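Local coordinates for protein ribonucleoside-diphosphate reductase (Pseudomonas aeruginosa, PDB 5IM3) that probably reduces ribonucleoside diphosphates to the deoxyribonucleotides needed for DNA synthesis, and binds dATP as an allosteric nucleotide, at residues G605-V610 against A621-T626; T629-L634 against Y694-A699; Q687-I692 against M767-T772. All blocks are in the same frame, centred on the assembly; numbering follows the deposited sequence.

Interaction 1 (G605-V610 against A621-T626)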
ATOM      1  N   GLY A 605     -45.473  11.905  15.044  1.00 44.68           N
ATOM      2  CA  GLY A 605     -45.239  12.397  16.390  1.00 46.36           C
ATOM      3  C   GLY A 605     -44.604  11.290  17.200  1.00 45.58           C
ATOM      4  O   GLY A 605     -44.599  10.127  16.792  1.00 43.59           O
ATOM      5  N   SER A 606     -44.066  11.655  18.365  1.00 44.91           N
ATOM      6  CA  SER A 606     -43.269  10.707  19.135  1.00 45.22           C
ATOM      7  C   SER A 606     -43.577  10.776  20.622  1.00 45.80           C
ATOM      8  O   SER A 606     -43.641  11.861  21.208  1.00 45.11           O
ATOM      9  CB  SER A 606     -41.774  10.945  18.906  1.00 45.62           C
ATOM     10  OG  SER A 606     -41.390  10.468  17.629  1.00 45.40           O
ATOM     11  N   ILE A 607     -43.744   9.597  21.222  1.00 50.93           N
ATOM     12  CA  ILE A 607     -43.886   9.483  22.666  1.00 54.11           C
ATOM     13  C   ILE A 607     -42.531   9.704  23.326  1.00 55.46           C
ATOM     14  O   ILE A 607     -41.485   9.305  22.796  1.00 55.59           O
ATOM     15  CB  ILE A 607     -44.453   8.102  23.039  1.00 55.72           C
ATOM     16  CG1 ILE A 607     -45.775   7.833  22.306  1.00 55.39           C
ATOM     17  CG2 ILE A 607     -44.632   7.995  24.548  1.00 57.63           C
ATOM     18  CD1 ILE A 607     -46.897   8.795  22.656  1.00 57.59           C
ATOM     19  N   ASN A 608     -42.547  10.333  24.496  1.00 50.38           N
ATOM     20  CA  ASN A 608     -41.347  10.544  25.300  1.00 52.81           C
ATOM     21  C   ASN A 608     -41.319   9.466  26.380  1.00 52.90           C
ATOM     22  O   ASN A 608     -41.976   9.592  27.416  1.00 50.64           O
ATOM     23  CB  ASN A 608     -41.345  11.945  25.899  1.00 51.93           C
ATOM     24  CG  ASN A 608     -40.184  12.179  26.841  1.00 53.19           C
ATOM     25  OD1 ASN A 608     -39.279  11.353  26.955  1.00 53.54           O
ATOM     26  ND2 ASN A 608     -40.202  13.319  27.519  1.00 55.47           N
ATOM     27  N   LEU A 609     -40.555   8.399  26.128  1.00 56.82           N
ATOM     28  CA  LEU A 609     -40.509   7.280  27.063  1.00 61.11           C
ATOM     29  C   LEU A 609     -40.004   7.703  28.437  1.00 60.94           C
ATOM     30  O   LEU A 609     -40.456   7.164  29.453  1.00 63.96           O
ATOM     31  CB  LEU A 609     -39.630   6.162  26.497  1.00 61.28           C
ATOM     32  CG  LEU A 609     -40.246   5.347  25.360  1.00 62.08           C
ATOM     33  CD1 LEU A 609     -39.214   4.413  24.736  1.00 61.74           C
ATOM     34  CD2 LEU A 609     -41.447   4.558  25.869  1.00 62.60           C
ATOM     35  N   VAL A 610     -39.077   8.661  28.493  1.00 53.78           N
ATOM     36  CA  VAL A 610     -38.521   9.081  29.776  1.00 56.80           C
ATOM     37  C   VAL A 610     -39.630   9.519  30.722  1.00 58.02           C
ATOM     38  O   VAL A 610     -39.615   9.188  31.913  1.00 59.39           O
ATOM     39  CB  VAL A 610     -37.482  10.197  29.568  1.00 56.31           C
ATOM     40  CG1 VAL A 610     -37.119  10.863  30.904  1.00 54.99           C
ATOM     41  CG2 VAL A 610     -36.242   9.631  28.894  1.00 53.63           C
ATOM     42  N   ALA A 621     -49.913   2.615  32.972  1.00 68.92           N
ATOM     43  CA  ALA A 621     -51.174   3.352  33.012  1.00 66.78           C
ATOM     44  C   ALA A 621     -51.044   4.716  32.342  1.00 65.49           C
ATOM     45  O   ALA A 621     -51.870   5.086  31.500  1.00 63.77           O
ATOM     46  CB  ALA A 621     -51.639   3.508  34.461  1.00 69.63           C
ATOM     47  N   LYS A 622     -50.015   5.483  32.711  1.00 68.63           N
ATOM     48  CA  LYS A 622     -49.836   6.808  32.125  1.00 67.92           C
ATOM     49  C   LYS A 622     -49.574   6.721  30.629  1.00 67.84           C
ATOM     50  O   LYS A 622     -49.895   7.655  29.885  1.00 65.94           O
ATOM     51  CB  LYS A 622     -48.688   7.537  32.825  1.00 69.58           C
ATOM     52  CG  LYS A 622     -48.494   8.979  32.374  1.00 69.55           C
ATOM     53  CD  LYS A 622     -47.305   9.631  33.062  1.00 67.84           C
ATOM     54  CE  LYS A 622     -47.138  11.078  32.622  1.00 67.46           C
ATOM     55  NZ  LYS A 622     -45.925  11.710  33.211  1.00 68.81           N
ATOM     56  N   LEU A 623     -49.001   5.605  30.174  1.00 66.71           N
ATOM     57  CA  LEU A 623     -48.679   5.453  28.761  1.00 63.24           C
ATOM     58  C   LEU A 623     -49.941   5.394  27.910  1.00 65.05           C
ATOM     59  O   LEU A 623     -49.992   5.980  26.823  1.00 63.28           O
ATOM     60  CB  LEU A 623     -47.834   4.196  28.564  1.00 62.10           C
ATOM     61  CG  LEU A 623     -47.270   3.939  27.167  1.00 59.64           C
ATOM     62  CD1 LEU A 623     -46.300   5.037  26.750  1.00 56.95           C
ATOM     63  CD2 LEU A 623     -46.592   2.580  27.149  1.00 59.40           C
ATOM     64  N   GLU A 624     -50.971   4.690  28.386  1.00 72.04           N
ATOM     65  CA  GLU A 624     -52.212   4.595  27.626  1.00 73.15           C
ATOM     66  C   GLU A 624     -52.837   5.970  27.419  1.00 72.42           C
ATOM     67  O   GLU A 624     -53.278   6.297  26.311  1.00 71.07           O
ATOM     68  CB  GLU A 624     -53.191   3.660  28.337  1.00 75.68           C
ATOM     69  CG  GLU A 624     -54.574   3.612  27.699  1.00 76.98           C
ATOM     70  CD  GLU A 624     -55.460   2.537  28.290  1.00 80.14           C
ATOM     71  OE1 GLU A 624     -55.054   1.907  29.290  1.00 81.92           O
ATOM     72  OE2 GLU A 624     -56.567   2.321  27.753  1.00 81.33           O
ATOM     73  N   LYS A 625     -52.878   6.790  28.473  1.00 67.38           N
ATOM     74  CA  LYS A 625     -53.483   8.113  28.362  1.00 66.37           C
ATOM     75  C   LYS A 625     -52.757   8.974  27.336  1.00 65.31           C
ATOM     76  O   LYS A 625     -53.393   9.680  26.545  1.00 64.17           O
ATOM     77  CB  LYS A 625     -53.488   8.797  29.726  1.00 66.59           C
ATOM     78  CG  LYS A 625     -54.408   8.128  30.730  1.00 69.38           C
ATOM     79  CD  LYS A 625     -53.719   7.946  32.064  1.00 70.07           C
ATOM     80  CE  LYS A 625     -54.615   7.241  33.061  1.00 72.32           C
ATOM     81  NZ  LYS A 625     -53.912   7.017  34.351  1.00 73.65           N
ATOM     82  N   THR A 626     -51.425   8.932  27.330  1.00 66.11           N
ATOM     83  CA  THR A 626     -50.670   9.750  26.388  1.00 66.97           C
ATOM     84  C   THR A 626     -50.832   9.242  24.958  1.00 61.73           C
ATOM     85  O   THR A 626     -50.951  10.040  24.022  1.00 59.08           O
ATOM     86  CB  THR A 626     -49.196   9.774  26.784  1.00 70.56           C
ATOM     87  OG1 THR A 626     -48.700   8.433  26.829  1.00 73.57           O
ATOM     88  CG2 THR A 626     -49.022  10.431  28.154  1.00 70.90           C
TER
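Thr626 OG1, on the helix face that meets Ile607, is gripped twice: it gives a 2.8 Å hydrogen bond to Leu623 O, one turn back in its own helix, and is hydrogen-bonded to His612 NE2. The setting is a beta-alpha-beta crossover in the alpha-beta barrel of ribonucleotide reductase. Strand 600-608 leads into helix 620-640, and strand 659-663 then returns parallel to the first strand, bonded to it through Gly605 and Ile607. The donor oxygen of Thr626 stands 34° from the plane of the Leu623 carbonyl, with a C=O...OG1 angle of 113°, well off the carbonyl direction. The other ring nitrogen of His612 is bonded to Asn608 O, and the imidazole thereby ties the end of the strand to the helix. Asn608 is itself held through ND2 by Phe351 O, while its OD1 takes a weak bond from Val610 N.

Across the contact the side chains that meet are apolar and buried. Ile607 points at the helix and splits its branches: CG2, anti to the backbone N, goes to Leu623, and CD1 lies over toward Thr626 O, at a loose 4.5 Å. Leu623 starts off to one side, but with CG anti to its own N (chi1 -174°) its CD1 swings toward the strand, while CD2 turns to Ile692 of helix 679-707. The same strand carries Cys602, disulfide-bonded here to Cys373. Ile607 CG2 and Leu623 CD1 meet at 4.0 Å.

Interaction 2 (T629-L634 against Y694-A699); sequences TAVRML and YYAIQA
Val631 alone carries the contact for helix 620-640, facing Ala696 and Ala699, which lie one turn apart on helix 679-707. The two helices flank each other on the outside of the barrel, and their backbones come close: Val631 CA and Ala699 CA are 6.6 Å apart.

The conformation of Val631 decides which methyl is used. CG1 is anti to the backbone N (chi1 174°), which turns CG2 beside that N and toward the partner helix. Val631 CG2 lies 4.0 Å from Ala699 CB and also 4.2 Å from Ala696 CA, so this one methyl is shared between the two alanines. Val631 CB joins in, likewise 4.0 Å from Ala699 CB. Ala699 points its methyl toward the valine. That of Ala696 passes to one side, and Ala696 CB meets Val631 CG2 more loosely, at 4.4 Å.

Next to the valine, Arg632 runs fully extended through its first three torsions and then turns its guanidinium across the chain (chi4 89°). NH2 forms salt bridges with Glu334 and with Glu706, the latter on helix 679-707, so a charged tie joins the same two helices further along. Elsewhere on the helix Ala630, Met633 and Leu634 rest on Tyr353 of strand 353-355, and Thr629 OG1 is bonded to Glu343.

Between the two segments themselves the side chains that meet are all saturated carbon, and all are buried. Here fit and dispersion probably hold the helices, and the salt bridges of Arg632 add a directional tie nearby.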
ATOM      1  N   THR A 629     -54.278  10.253  23.462  1.00 53.86           N
ATOM      2  CA  THR A 629     -54.327  11.642  23.020  1.00 55.10           C
ATOM      3  C   THR A 629     -53.399  11.883  21.838  1.00 52.90           C
ATOM      4  O   THR A 629     -53.715  12.699  20.965  1.00 51.89           O
ATOM      5  CB  THR A 629     -53.968  12.574  24.176  1.00 53.51           C
ATOM      6  OG1 THR A 629     -54.910  12.395  25.239  1.00 55.51           O
ATOM      7  CG2 THR A 629     -53.994  14.033  23.730  1.00 53.61           C
ATOM      8  N   ALA A 630     -52.257  11.194  21.798  1.00 53.72           N
ATOM      9  CA  ALA A 630     -51.329  11.346  20.683  1.00 50.23           C
ATOM     10  C   ALA A 630     -51.984  10.942  19.369  1.00 51.17           C
ATOM     11  O   ALA A 630     -51.910  11.672  18.374  1.00 48.85           O
ATOM     12  CB  ALA A 630     -50.075  10.511  20.935  1.00 49.92           C
ATOM     13  N   VAL A 631     -52.631   9.775  19.346  1.00 55.33           N
ATOM     14  CA  VAL A 631     -53.252   9.295  18.115  1.00 54.78           C
ATOM     15  C   VAL A 631     -54.333  10.264  17.655  1.00 55.62           C
ATOM     16  O   VAL A 631     -54.466  10.543  16.458  1.00 53.02           O
ATOM     17  CB  VAL A 631     -53.810   7.872  18.316  1.00 56.74           C
ATOM     18  CG1 VAL A 631     -54.595   7.419  17.086  1.00 56.23           C
ATOM     19  CG2 VAL A 631     -52.678   6.894  18.614  1.00 54.49           C
ATOM     20  N   ARG A 632     -55.124  10.793  18.592  1.00 52.54           N
ATOM     21  CA  ARG A 632     -56.156  11.752  18.218  1.00 52.25           C
ATOM     22  C   ARG A 632     -55.543  12.986  17.570  1.00 51.85           C
ATOM     23  O   ARG A 632     -56.008  13.448  16.522  1.00 50.74           O
ATOM     24  CB  ARG A 632     -56.984  12.147  19.440  1.00 54.53           C
ATOM     25  CG  ARG A 632     -58.190  13.010  19.095  1.00 55.52           C
ATOM     26  CD  ARG A 632     -58.942  13.463  20.340  1.00 57.07           C
ATOM     27  NE  ARG A 632     -60.190  14.139  20.000  1.00 55.48           N
ATOM     28  CZ  ARG A 632     -61.356  13.524  19.833  1.00 58.94           C
ATOM     29  NH1 ARG A 632     -61.449  12.209  19.975  1.00 57.44           N
ATOM     30  NH2 ARG A 632     -62.438  14.229  19.521  1.00 58.67           N
ATOM     31  N   MET A 633     -54.492  13.536  18.183  1.00 51.77           N
ATOM     32  CA  MET A 633     -53.820  14.693  17.600  1.00 52.81           C
ATOM     33  C   MET A 633     -53.311  14.383  16.199  1.00 51.20           C
ATOM     34  O   MET A 633     -53.418  15.219  15.293  1.00 50.20           O
ATOM     35  CB  MET A 633     -52.669  15.134  18.503  1.00 54.47           C
ATOM     36  CG  MET A 633     -53.127  15.610  19.871  1.00 55.13           C
ATOM     37  SD  MET A 633     -51.770  15.869  21.025  1.00 57.32           S
ATOM     38  CE  MET A 633     -50.879  17.210  20.247  1.00 54.83           C
ATOM     39  N   LEU A 634     -52.762  13.183  15.995  1.00 49.10           N
ATOM     40  CA  LEU A 634     -52.263  12.822  14.671  1.00 48.48           C
ATOM     41  C   LEU A 634     -53.405  12.668  13.677  1.00 47.89           C
ATOM     42  O   LEU A 634     -53.273  13.046  12.508  1.00 46.86           O
ATOM     43  CB  LEU A 634     -51.437  11.538  14.748  1.00 46.00           C
ATOM     44  CG  LEU A 634     -50.060  11.663  15.409  1.00 49.34           C
ATOM     45  CD1 LEU A 634     -49.362  10.309  15.473  1.00 47.68           C
ATOM     46  CD2 LEU A 634     -49.181  12.675  14.678  1.00 47.24           C
ATOM     47  N   TYR A 694     -50.451  -1.883  21.629  1.00 65.56           N
ATOM     48  CA  TYR A 694     -51.795  -2.191  22.101  1.00 65.55           C
ATOM     49  C   TYR A 694     -52.611  -0.916  22.281  1.00 63.90           C
ATOM     50  O   TYR A 694     -53.738  -0.809  21.788  1.00 63.80           O
ATOM     51  CB  TYR A 694     -51.706  -2.972  23.414  1.00 67.23           C
ATOM     52  CG  TYR A 694     -53.015  -3.552  23.894  1.00 68.31           C
ATOM     53  CD1 TYR A 694     -53.913  -2.783  24.620  1.00 69.09           C
ATOM     54  CD2 TYR A 694     -53.346  -4.877  23.635  1.00 69.27           C
ATOM     55  CE1 TYR A 694     -55.107  -3.311  25.067  1.00 71.40           C
ATOM     56  CE2 TYR A 694     -54.539  -5.416  24.082  1.00 70.57           C
ATOM     57  CZ  TYR A 694     -55.415  -4.627  24.794  1.00 72.42           C
ATOM     58  OH  TYR A 694     -56.602  -5.158  25.239  1.00 77.06           O
ATOM     59  N   TYR A 695     -52.040   0.070  22.978  1.00 61.35           N
ATOM     60  CA  TYR A 695     -52.759   1.311  23.242  1.00 60.36           C
ATOM     61  C   TYR A 695     -53.000   2.102  21.962  1.00 58.46           C
ATOM     62  O   TYR A 695     -54.087   2.654  21.763  1.00 58.65           O
ATOM     63  CB  TYR A 695     -51.979   2.144  24.258  1.00 60.25           C
ATOM     64  CG  TYR A 695     -51.832   1.448  25.589  1.00 61.99           C
ATOM     65  CD1 TYR A 695     -52.900   0.752  26.140  1.00 64.18           C
ATOM     66  CD2 TYR A 695     -50.629   1.469  26.283  1.00 61.98           C
ATOM     67  CE1 TYR A 695     -52.786   0.111  27.340  1.00 65.27           C
ATOM     68  CE2 TYR A 695     -50.507   0.824  27.493  1.00 64.24           C
ATOM     69  CZ  TYR A 695     -51.601   0.147  28.004  1.00 65.58           C
ATOM     70  OH  TYR A 695     -51.506  -0.498  29.193  1.00 68.46           O
ATOM     71  N   ALA A 696     -52.001   2.170  21.083  1.00 54.63           N
ATOM     72  CA  ALA A 696     -52.178   2.893  19.830  1.00 57.47           C
ATOM     73  C   ALA A 696     -53.286   2.264  18.996  1.00 55.91           C
ATOM     74  O   ALA A 696     -54.176   2.960  18.491  1.00 55.11           O
ATOM     75  CB  ALA A 696     -50.859   2.925  19.054  1.00 54.36           C
ATOM     76  N   ILE A 697     -53.259   0.938  18.853  1.00 51.12           N
ATOM     77  CA  ILE A 697     -54.316   0.259  18.113  1.00 52.71           C
ATOM     78  C   ILE A 697     -55.657   0.464  18.804  1.00 54.49           C
ATOM     79  O   ILE A 697     -56.673   0.733  18.152  1.00 53.04           O
ATOM     80  CB  ILE A 697     -53.970  -1.234  17.947  1.00 54.02           C
ATOM     81  CG1 ILE A 697     -52.748  -1.385  17.029  1.00 52.34           C
ATOM     82  CG2 ILE A 697     -55.169  -2.009  17.386  1.00 55.63           C
ATOM     83  CD1 ILE A 697     -52.243  -2.806  16.879  1.00 50.73           C
ATOM     84  N   GLN A 698     -55.682   0.349  20.135  1.00 57.64           N
ATOM     85  CA  GLN A 698     -56.924   0.562  20.870  1.00 59.61           C
ATOM     86  C   GLN A 698     -57.440   1.984  20.684  1.00 59.73           C
ATOM     87  O   GLN A 698     -58.652   2.203  20.567  1.00 58.36           O
ATOM     88  CB  GLN A 698     -56.712   0.259  22.353  1.00 61.84           C
ATOM     89  CG  GLN A 698     -57.976   0.355  23.184  1.00 63.61           C
ATOM     90  CD  GLN A 698     -57.737   0.066  24.649  1.00 65.29           C
ATOM     91  OE1 GLN A 698     -56.762   0.536  25.235  1.00 66.03           O
ATOM     92  NE2 GLN A 698     -58.624  -0.718  25.250  1.00 67.22           N
ATOM     93  N   ALA A 699     -56.533   2.965  20.656  1.00 63.04           N
ATOM     94  CA  ALA A 699     -56.943   4.351  20.448  1.00 62.72           C
ATOM     95  C   ALA A 699     -57.565   4.542  19.071  1.00 62.97           C
ATOM     96  O   ALA A 699     -58.543   5.283  18.919  1.00 64.95           O
ATOM     97  CB  ALA A 699     -55.747   5.288  20.623  1.00 61.73           C
TER

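Interaction 3 (Q687-I692 against M767-T772); sequences QSMEAI and MAIAPT
No ring or side-chain amide takes part where Met689 and Ile692 meet Met767 and Ile769; the flat group that is touched is the peptide carbonyl of Met689, whose O lies 4.2 Å from Met767 CE. Among flat side chains of the helix, Glu690 leaves the backbone away from the contact, and its carboxylate is bonded to Thr747 OG1 and Trp750 NE1.

The two methionines reach toward each other tip to tip. Met767 CE lies close to Met689 SD, at 3.4 Å, and Ile692 CG2 borders the same methyl of Met767 at 4.3 Å. Met689 sets out to one side of its helix, but bends at chi2 (-56°) and again at chi3, which carries its own methyl on toward Ile769. There Met689 CE and Ile769 CD1 meet end to end at 3.8 Å.

Residues 767-771 run extended, without forming a regular strand. Ala768 is backbone-bonded to Leu660, and Ile769 to Ala873 and Ser875, so the segment probably serves as one of the staves of the barrel, with helix 679-707 lying against it. Ile662 of strand 659-663 is touched by Met689, Ile692 and Ile769 and fills in the same hydrophobic patch.

Thioethers and methyls make up the whole side-chain meeting. Cohesion probably comes largely from dispersion with polarisable sulfur, which imposes little direction and suits the two flexible methionines.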
ATOM      1  N   GLN A 687     -41.195  -5.419  24.985  1.00 66.00           N
ATOM      2  CA  GLN A 687     -42.418  -5.245  25.760  1.00 65.75           C
ATOM      3  C   GLN A 687     -42.920  -3.807  25.731  1.00 65.78           C
ATOM      4  O   GLN A 687     -44.135  -3.580  25.752  1.00 67.54           O
ATOM      5  CB  GLN A 687     -42.179  -5.693  27.198  1.00 69.24           C
ATOM      6  CG  GLN A 687     -41.759  -7.145  27.314  1.00 70.57           C
ATOM      7  CD  GLN A 687     -41.335  -7.519  28.716  1.00 71.59           C
ATOM      8  OE1 GLN A 687     -40.349  -8.231  28.908  1.00 72.60           O
ATOM      9  NE2 GLN A 687     -42.076  -7.039  29.709  1.00 73.15           N
ATOM     10  N   SER A 688     -42.018  -2.826  25.694  1.00 63.72           N
ATOM     11  CA  SER A 688     -42.463  -1.438  25.637  1.00 62.76           C
ATOM     12  C   SER A 688     -43.171  -1.147  24.319  1.00 62.38           C
ATOM     13  O   SER A 688     -44.164  -0.410  24.291  1.00 61.92           O
ATOM     14  CB  SER A 688     -41.281  -0.490  25.837  1.00 61.03           C
ATOM     15  OG  SER A 688     -40.209  -0.820  24.973  1.00 59.75           O
ATOM     16  N   MET A 689     -42.684  -1.723  23.217  1.00 62.14           N
ATOM     17  CA  MET A 689     -43.369  -1.548  21.942  1.00 62.08           C
ATOM     18  C   MET A 689     -44.702  -2.283  21.926  1.00 60.62           C
ATOM     19  O   MET A 689     -45.686  -1.780  21.372  1.00 59.77           O
ATOM     20  CB  MET A 689     -42.484  -2.030  20.793  1.00 63.34           C
ATOM     21  CG  MET A 689     -41.856  -0.901  19.996  1.00 63.86           C
ATOM     22  SD  MET A 689     -43.084   0.247  19.349  1.00 64.56           S
ATOM     23  CE  MET A 689     -42.375   1.806  19.868  1.00 64.70           C
ATOM     24  N   GLU A 690     -44.752  -3.477  22.521  1.00 57.81           N
ATOM     25  CA  GLU A 690     -46.009  -4.210  22.601  1.00 58.34           C
ATOM     26  C   GLU A 690     -47.054  -3.420  23.379  1.00 57.87           C
ATOM     27  O   GLU A 690     -48.240  -3.436  23.031  1.00 55.52           O
ATOM     28  CB  GLU A 690     -45.775  -5.574  23.250  1.00 60.33           C
ATOM     29  CG  GLU A 690     -47.012  -6.459  23.295  1.00 62.15           C
ATOM     30  CD  GLU A 690     -46.791  -7.743  24.076  1.00 66.96           C
ATOM     31  OE1 GLU A 690     -45.709  -7.898  24.681  1.00 67.13           O
ATOM     32  OE2 GLU A 690     -47.705  -8.595  24.088  1.00 68.77           O
ATOM     33  N   ALA A 691     -46.634  -2.724  24.437  1.00 58.92           N
ATOM     34  CA  ALA A 691     -47.571  -1.931  25.225  1.00 59.61           C
ATOM     35  C   ALA A 691     -48.067  -0.725  24.434  1.00 57.94           C
ATOM     36  O   ALA A 691     -49.277  -0.497  24.323  1.00 56.92           O
ATOM     37  CB  ALA A 691     -46.914  -1.489  26.532  1.00 60.64           C
ATOM     38  N   ILE A 692     -47.143   0.063  23.879  1.00 56.72           N
ATOM     39  CA  ILE A 692     -47.537   1.204  23.057  1.00 58.27           C
ATOM     40  C   ILE A 692     -48.421   0.744  21.904  1.00 58.63           C
ATOM     41  O   ILE A 692     -49.431   1.381  21.583  1.00 57.34           O
ATOM     42  CB  ILE A 692     -46.288   1.953  22.552  1.00 57.21           C
ATOM     43  CG1 ILE A 692     -45.492   2.505  23.735  1.00 60.11           C
ATOM     44  CG2 ILE A 692     -46.683   3.086  21.606  1.00 54.65           C
ATOM     45  CD1 ILE A 692     -44.165   3.128  23.358  1.00 58.95           C
ATOM     46  N   MET A 767     -48.145   3.330  13.623  1.00 56.63           N
ATOM     47  CA  MET A 767     -46.860   3.480  14.289  1.00 57.45           C
ATOM     48  C   MET A 767     -45.711   3.536  13.292  1.00 55.18           C
ATOM     49  O   MET A 767     -45.708   2.827  12.281  1.00 54.58           O
ATOM     50  CB  MET A 767     -46.630   2.328  15.258  1.00 61.47           C
ATOM     51  CG  MET A 767     -47.752   2.154  16.257  1.00 65.66           C
ATOM     52  SD  MET A 767     -47.692   0.541  17.030  1.00 69.27           S
ATOM     53  CE  MET A 767     -46.240   0.740  18.058  1.00 70.03           C
ATOM     54  N   ALA A 768     -44.733   4.384  13.603  1.00 50.08           N
ATOM     55  CA  ALA A 768     -43.487   4.467  12.856  1.00 48.79           C
ATOM     56  C   ALA A 768     -42.489   5.222  13.720  1.00 45.34           C
ATOM     57  O   ALA A 768     -42.834   6.260  14.292  1.00 44.68           O
ATOM     58  CB  ALA A 768     -43.686   5.174  11.513  1.00 46.49           C
ATOM     59  N   ILE A 769     -41.271   4.700  13.825  1.00 40.11           N
ATOM     60  CA  ILE A 769     -40.224   5.313  14.636  1.00 41.75           C
ATOM     61  C   ILE A 769     -39.316   6.084  13.686  1.00 41.28           C
ATOM     62  O   ILE A 769     -38.494   5.501  12.975  1.00 41.42           O
ATOM     63  CB  ILE A 769     -39.449   4.277  15.455  1.00 43.01           C
ATOM     64  CG1 ILE A 769     -40.391   3.534  16.404  1.00 42.21           C
ATOM     65  CG2 ILE A 769     -38.335   4.954  16.252  1.00 40.97           C
ATOM     66  CD1 ILE A 769     -39.720   2.401  17.175  1.00 46.34           C
ATOM     67  N   ALA A 770     -39.463   7.397  13.685  1.00 46.20           N
ATOM     68  CA  ALA A 770     -38.701   8.305  12.852  1.00 46.12           C
ATOM     69  C   ALA A 770     -37.616   8.991  13.665  1.00 47.56           C
ATOM     70  O   ALA A 770     -37.658   8.991  14.899  1.00 48.86           O
ATOM     71  CB  ALA A 770     -39.628   9.360  12.242  1.00 46.71           C
ATOM     72  N   PRO A 771     -36.618   9.583  13.010  1.00 45.29           N
ATOM     73  CA  PRO A 771     -35.652  10.402  13.749  1.00 47.37           C
ATOM     74  C   PRO A 771     -36.361  11.544  14.461  1.00 47.56           C
ATOM     75  O   PRO A 771     -37.432  11.993  14.046  1.00 49.29           O
ATOM     76  CB  PRO A 771     -34.704  10.912  12.656  1.00 45.31           C
ATOM     77  CG  PRO A 771     -34.844   9.917  11.543  1.00 44.54           C
ATOM     78  CD  PRO A 771     -36.277   9.491  11.581  1.00 44.74           C
ATOM     79  N   THR A 772     -35.754  12.008  15.553  1.00 46.80           N
ATOM     80  CA  THR A 772     -36.372  12.998  16.432  1.00 48.94           C
ATOM     81  C   THR A 772     -35.355  14.047  16.849  1.00 51.28           C
ATOM     82  O   THR A 772     -35.357  14.513  17.994  1.00 48.94           O
ATOM     83  CB  THR A 772     -36.968  12.338  17.674  1.00 49.28           C
ATOM     84  OG1 THR A 772     -35.913  11.771  18.461  1.00 50.68           O
ATOM     85  CG2 THR A 772     -37.961  11.248  17.296  1.00 48.21           C
TER

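Interactions 1 and 3 set helices on barrel strand 600-608 and on the extended segment 767-772, and interaction 2 joins those two helices; together they form a linked apolar region. Helix 620-640 serves interactions 1 and 2, and helix 679-707 serves interactions 2 and 3. Centres lie about 10 Å apart for interactions 1 and 2 and for 1 and 3, and about 12 Å for 2 and 3. Leu623 CD2 packs on Ile692 CG1 at 3.6 Å, joining interactions 1 and 3. Ile607 CD1 reaches Ala630 CB at 4.0 Å, and Ala696 CB lies 4.3 Å from Met767 CG, so interaction 2 touches both others. All three lie away from the dATP sites.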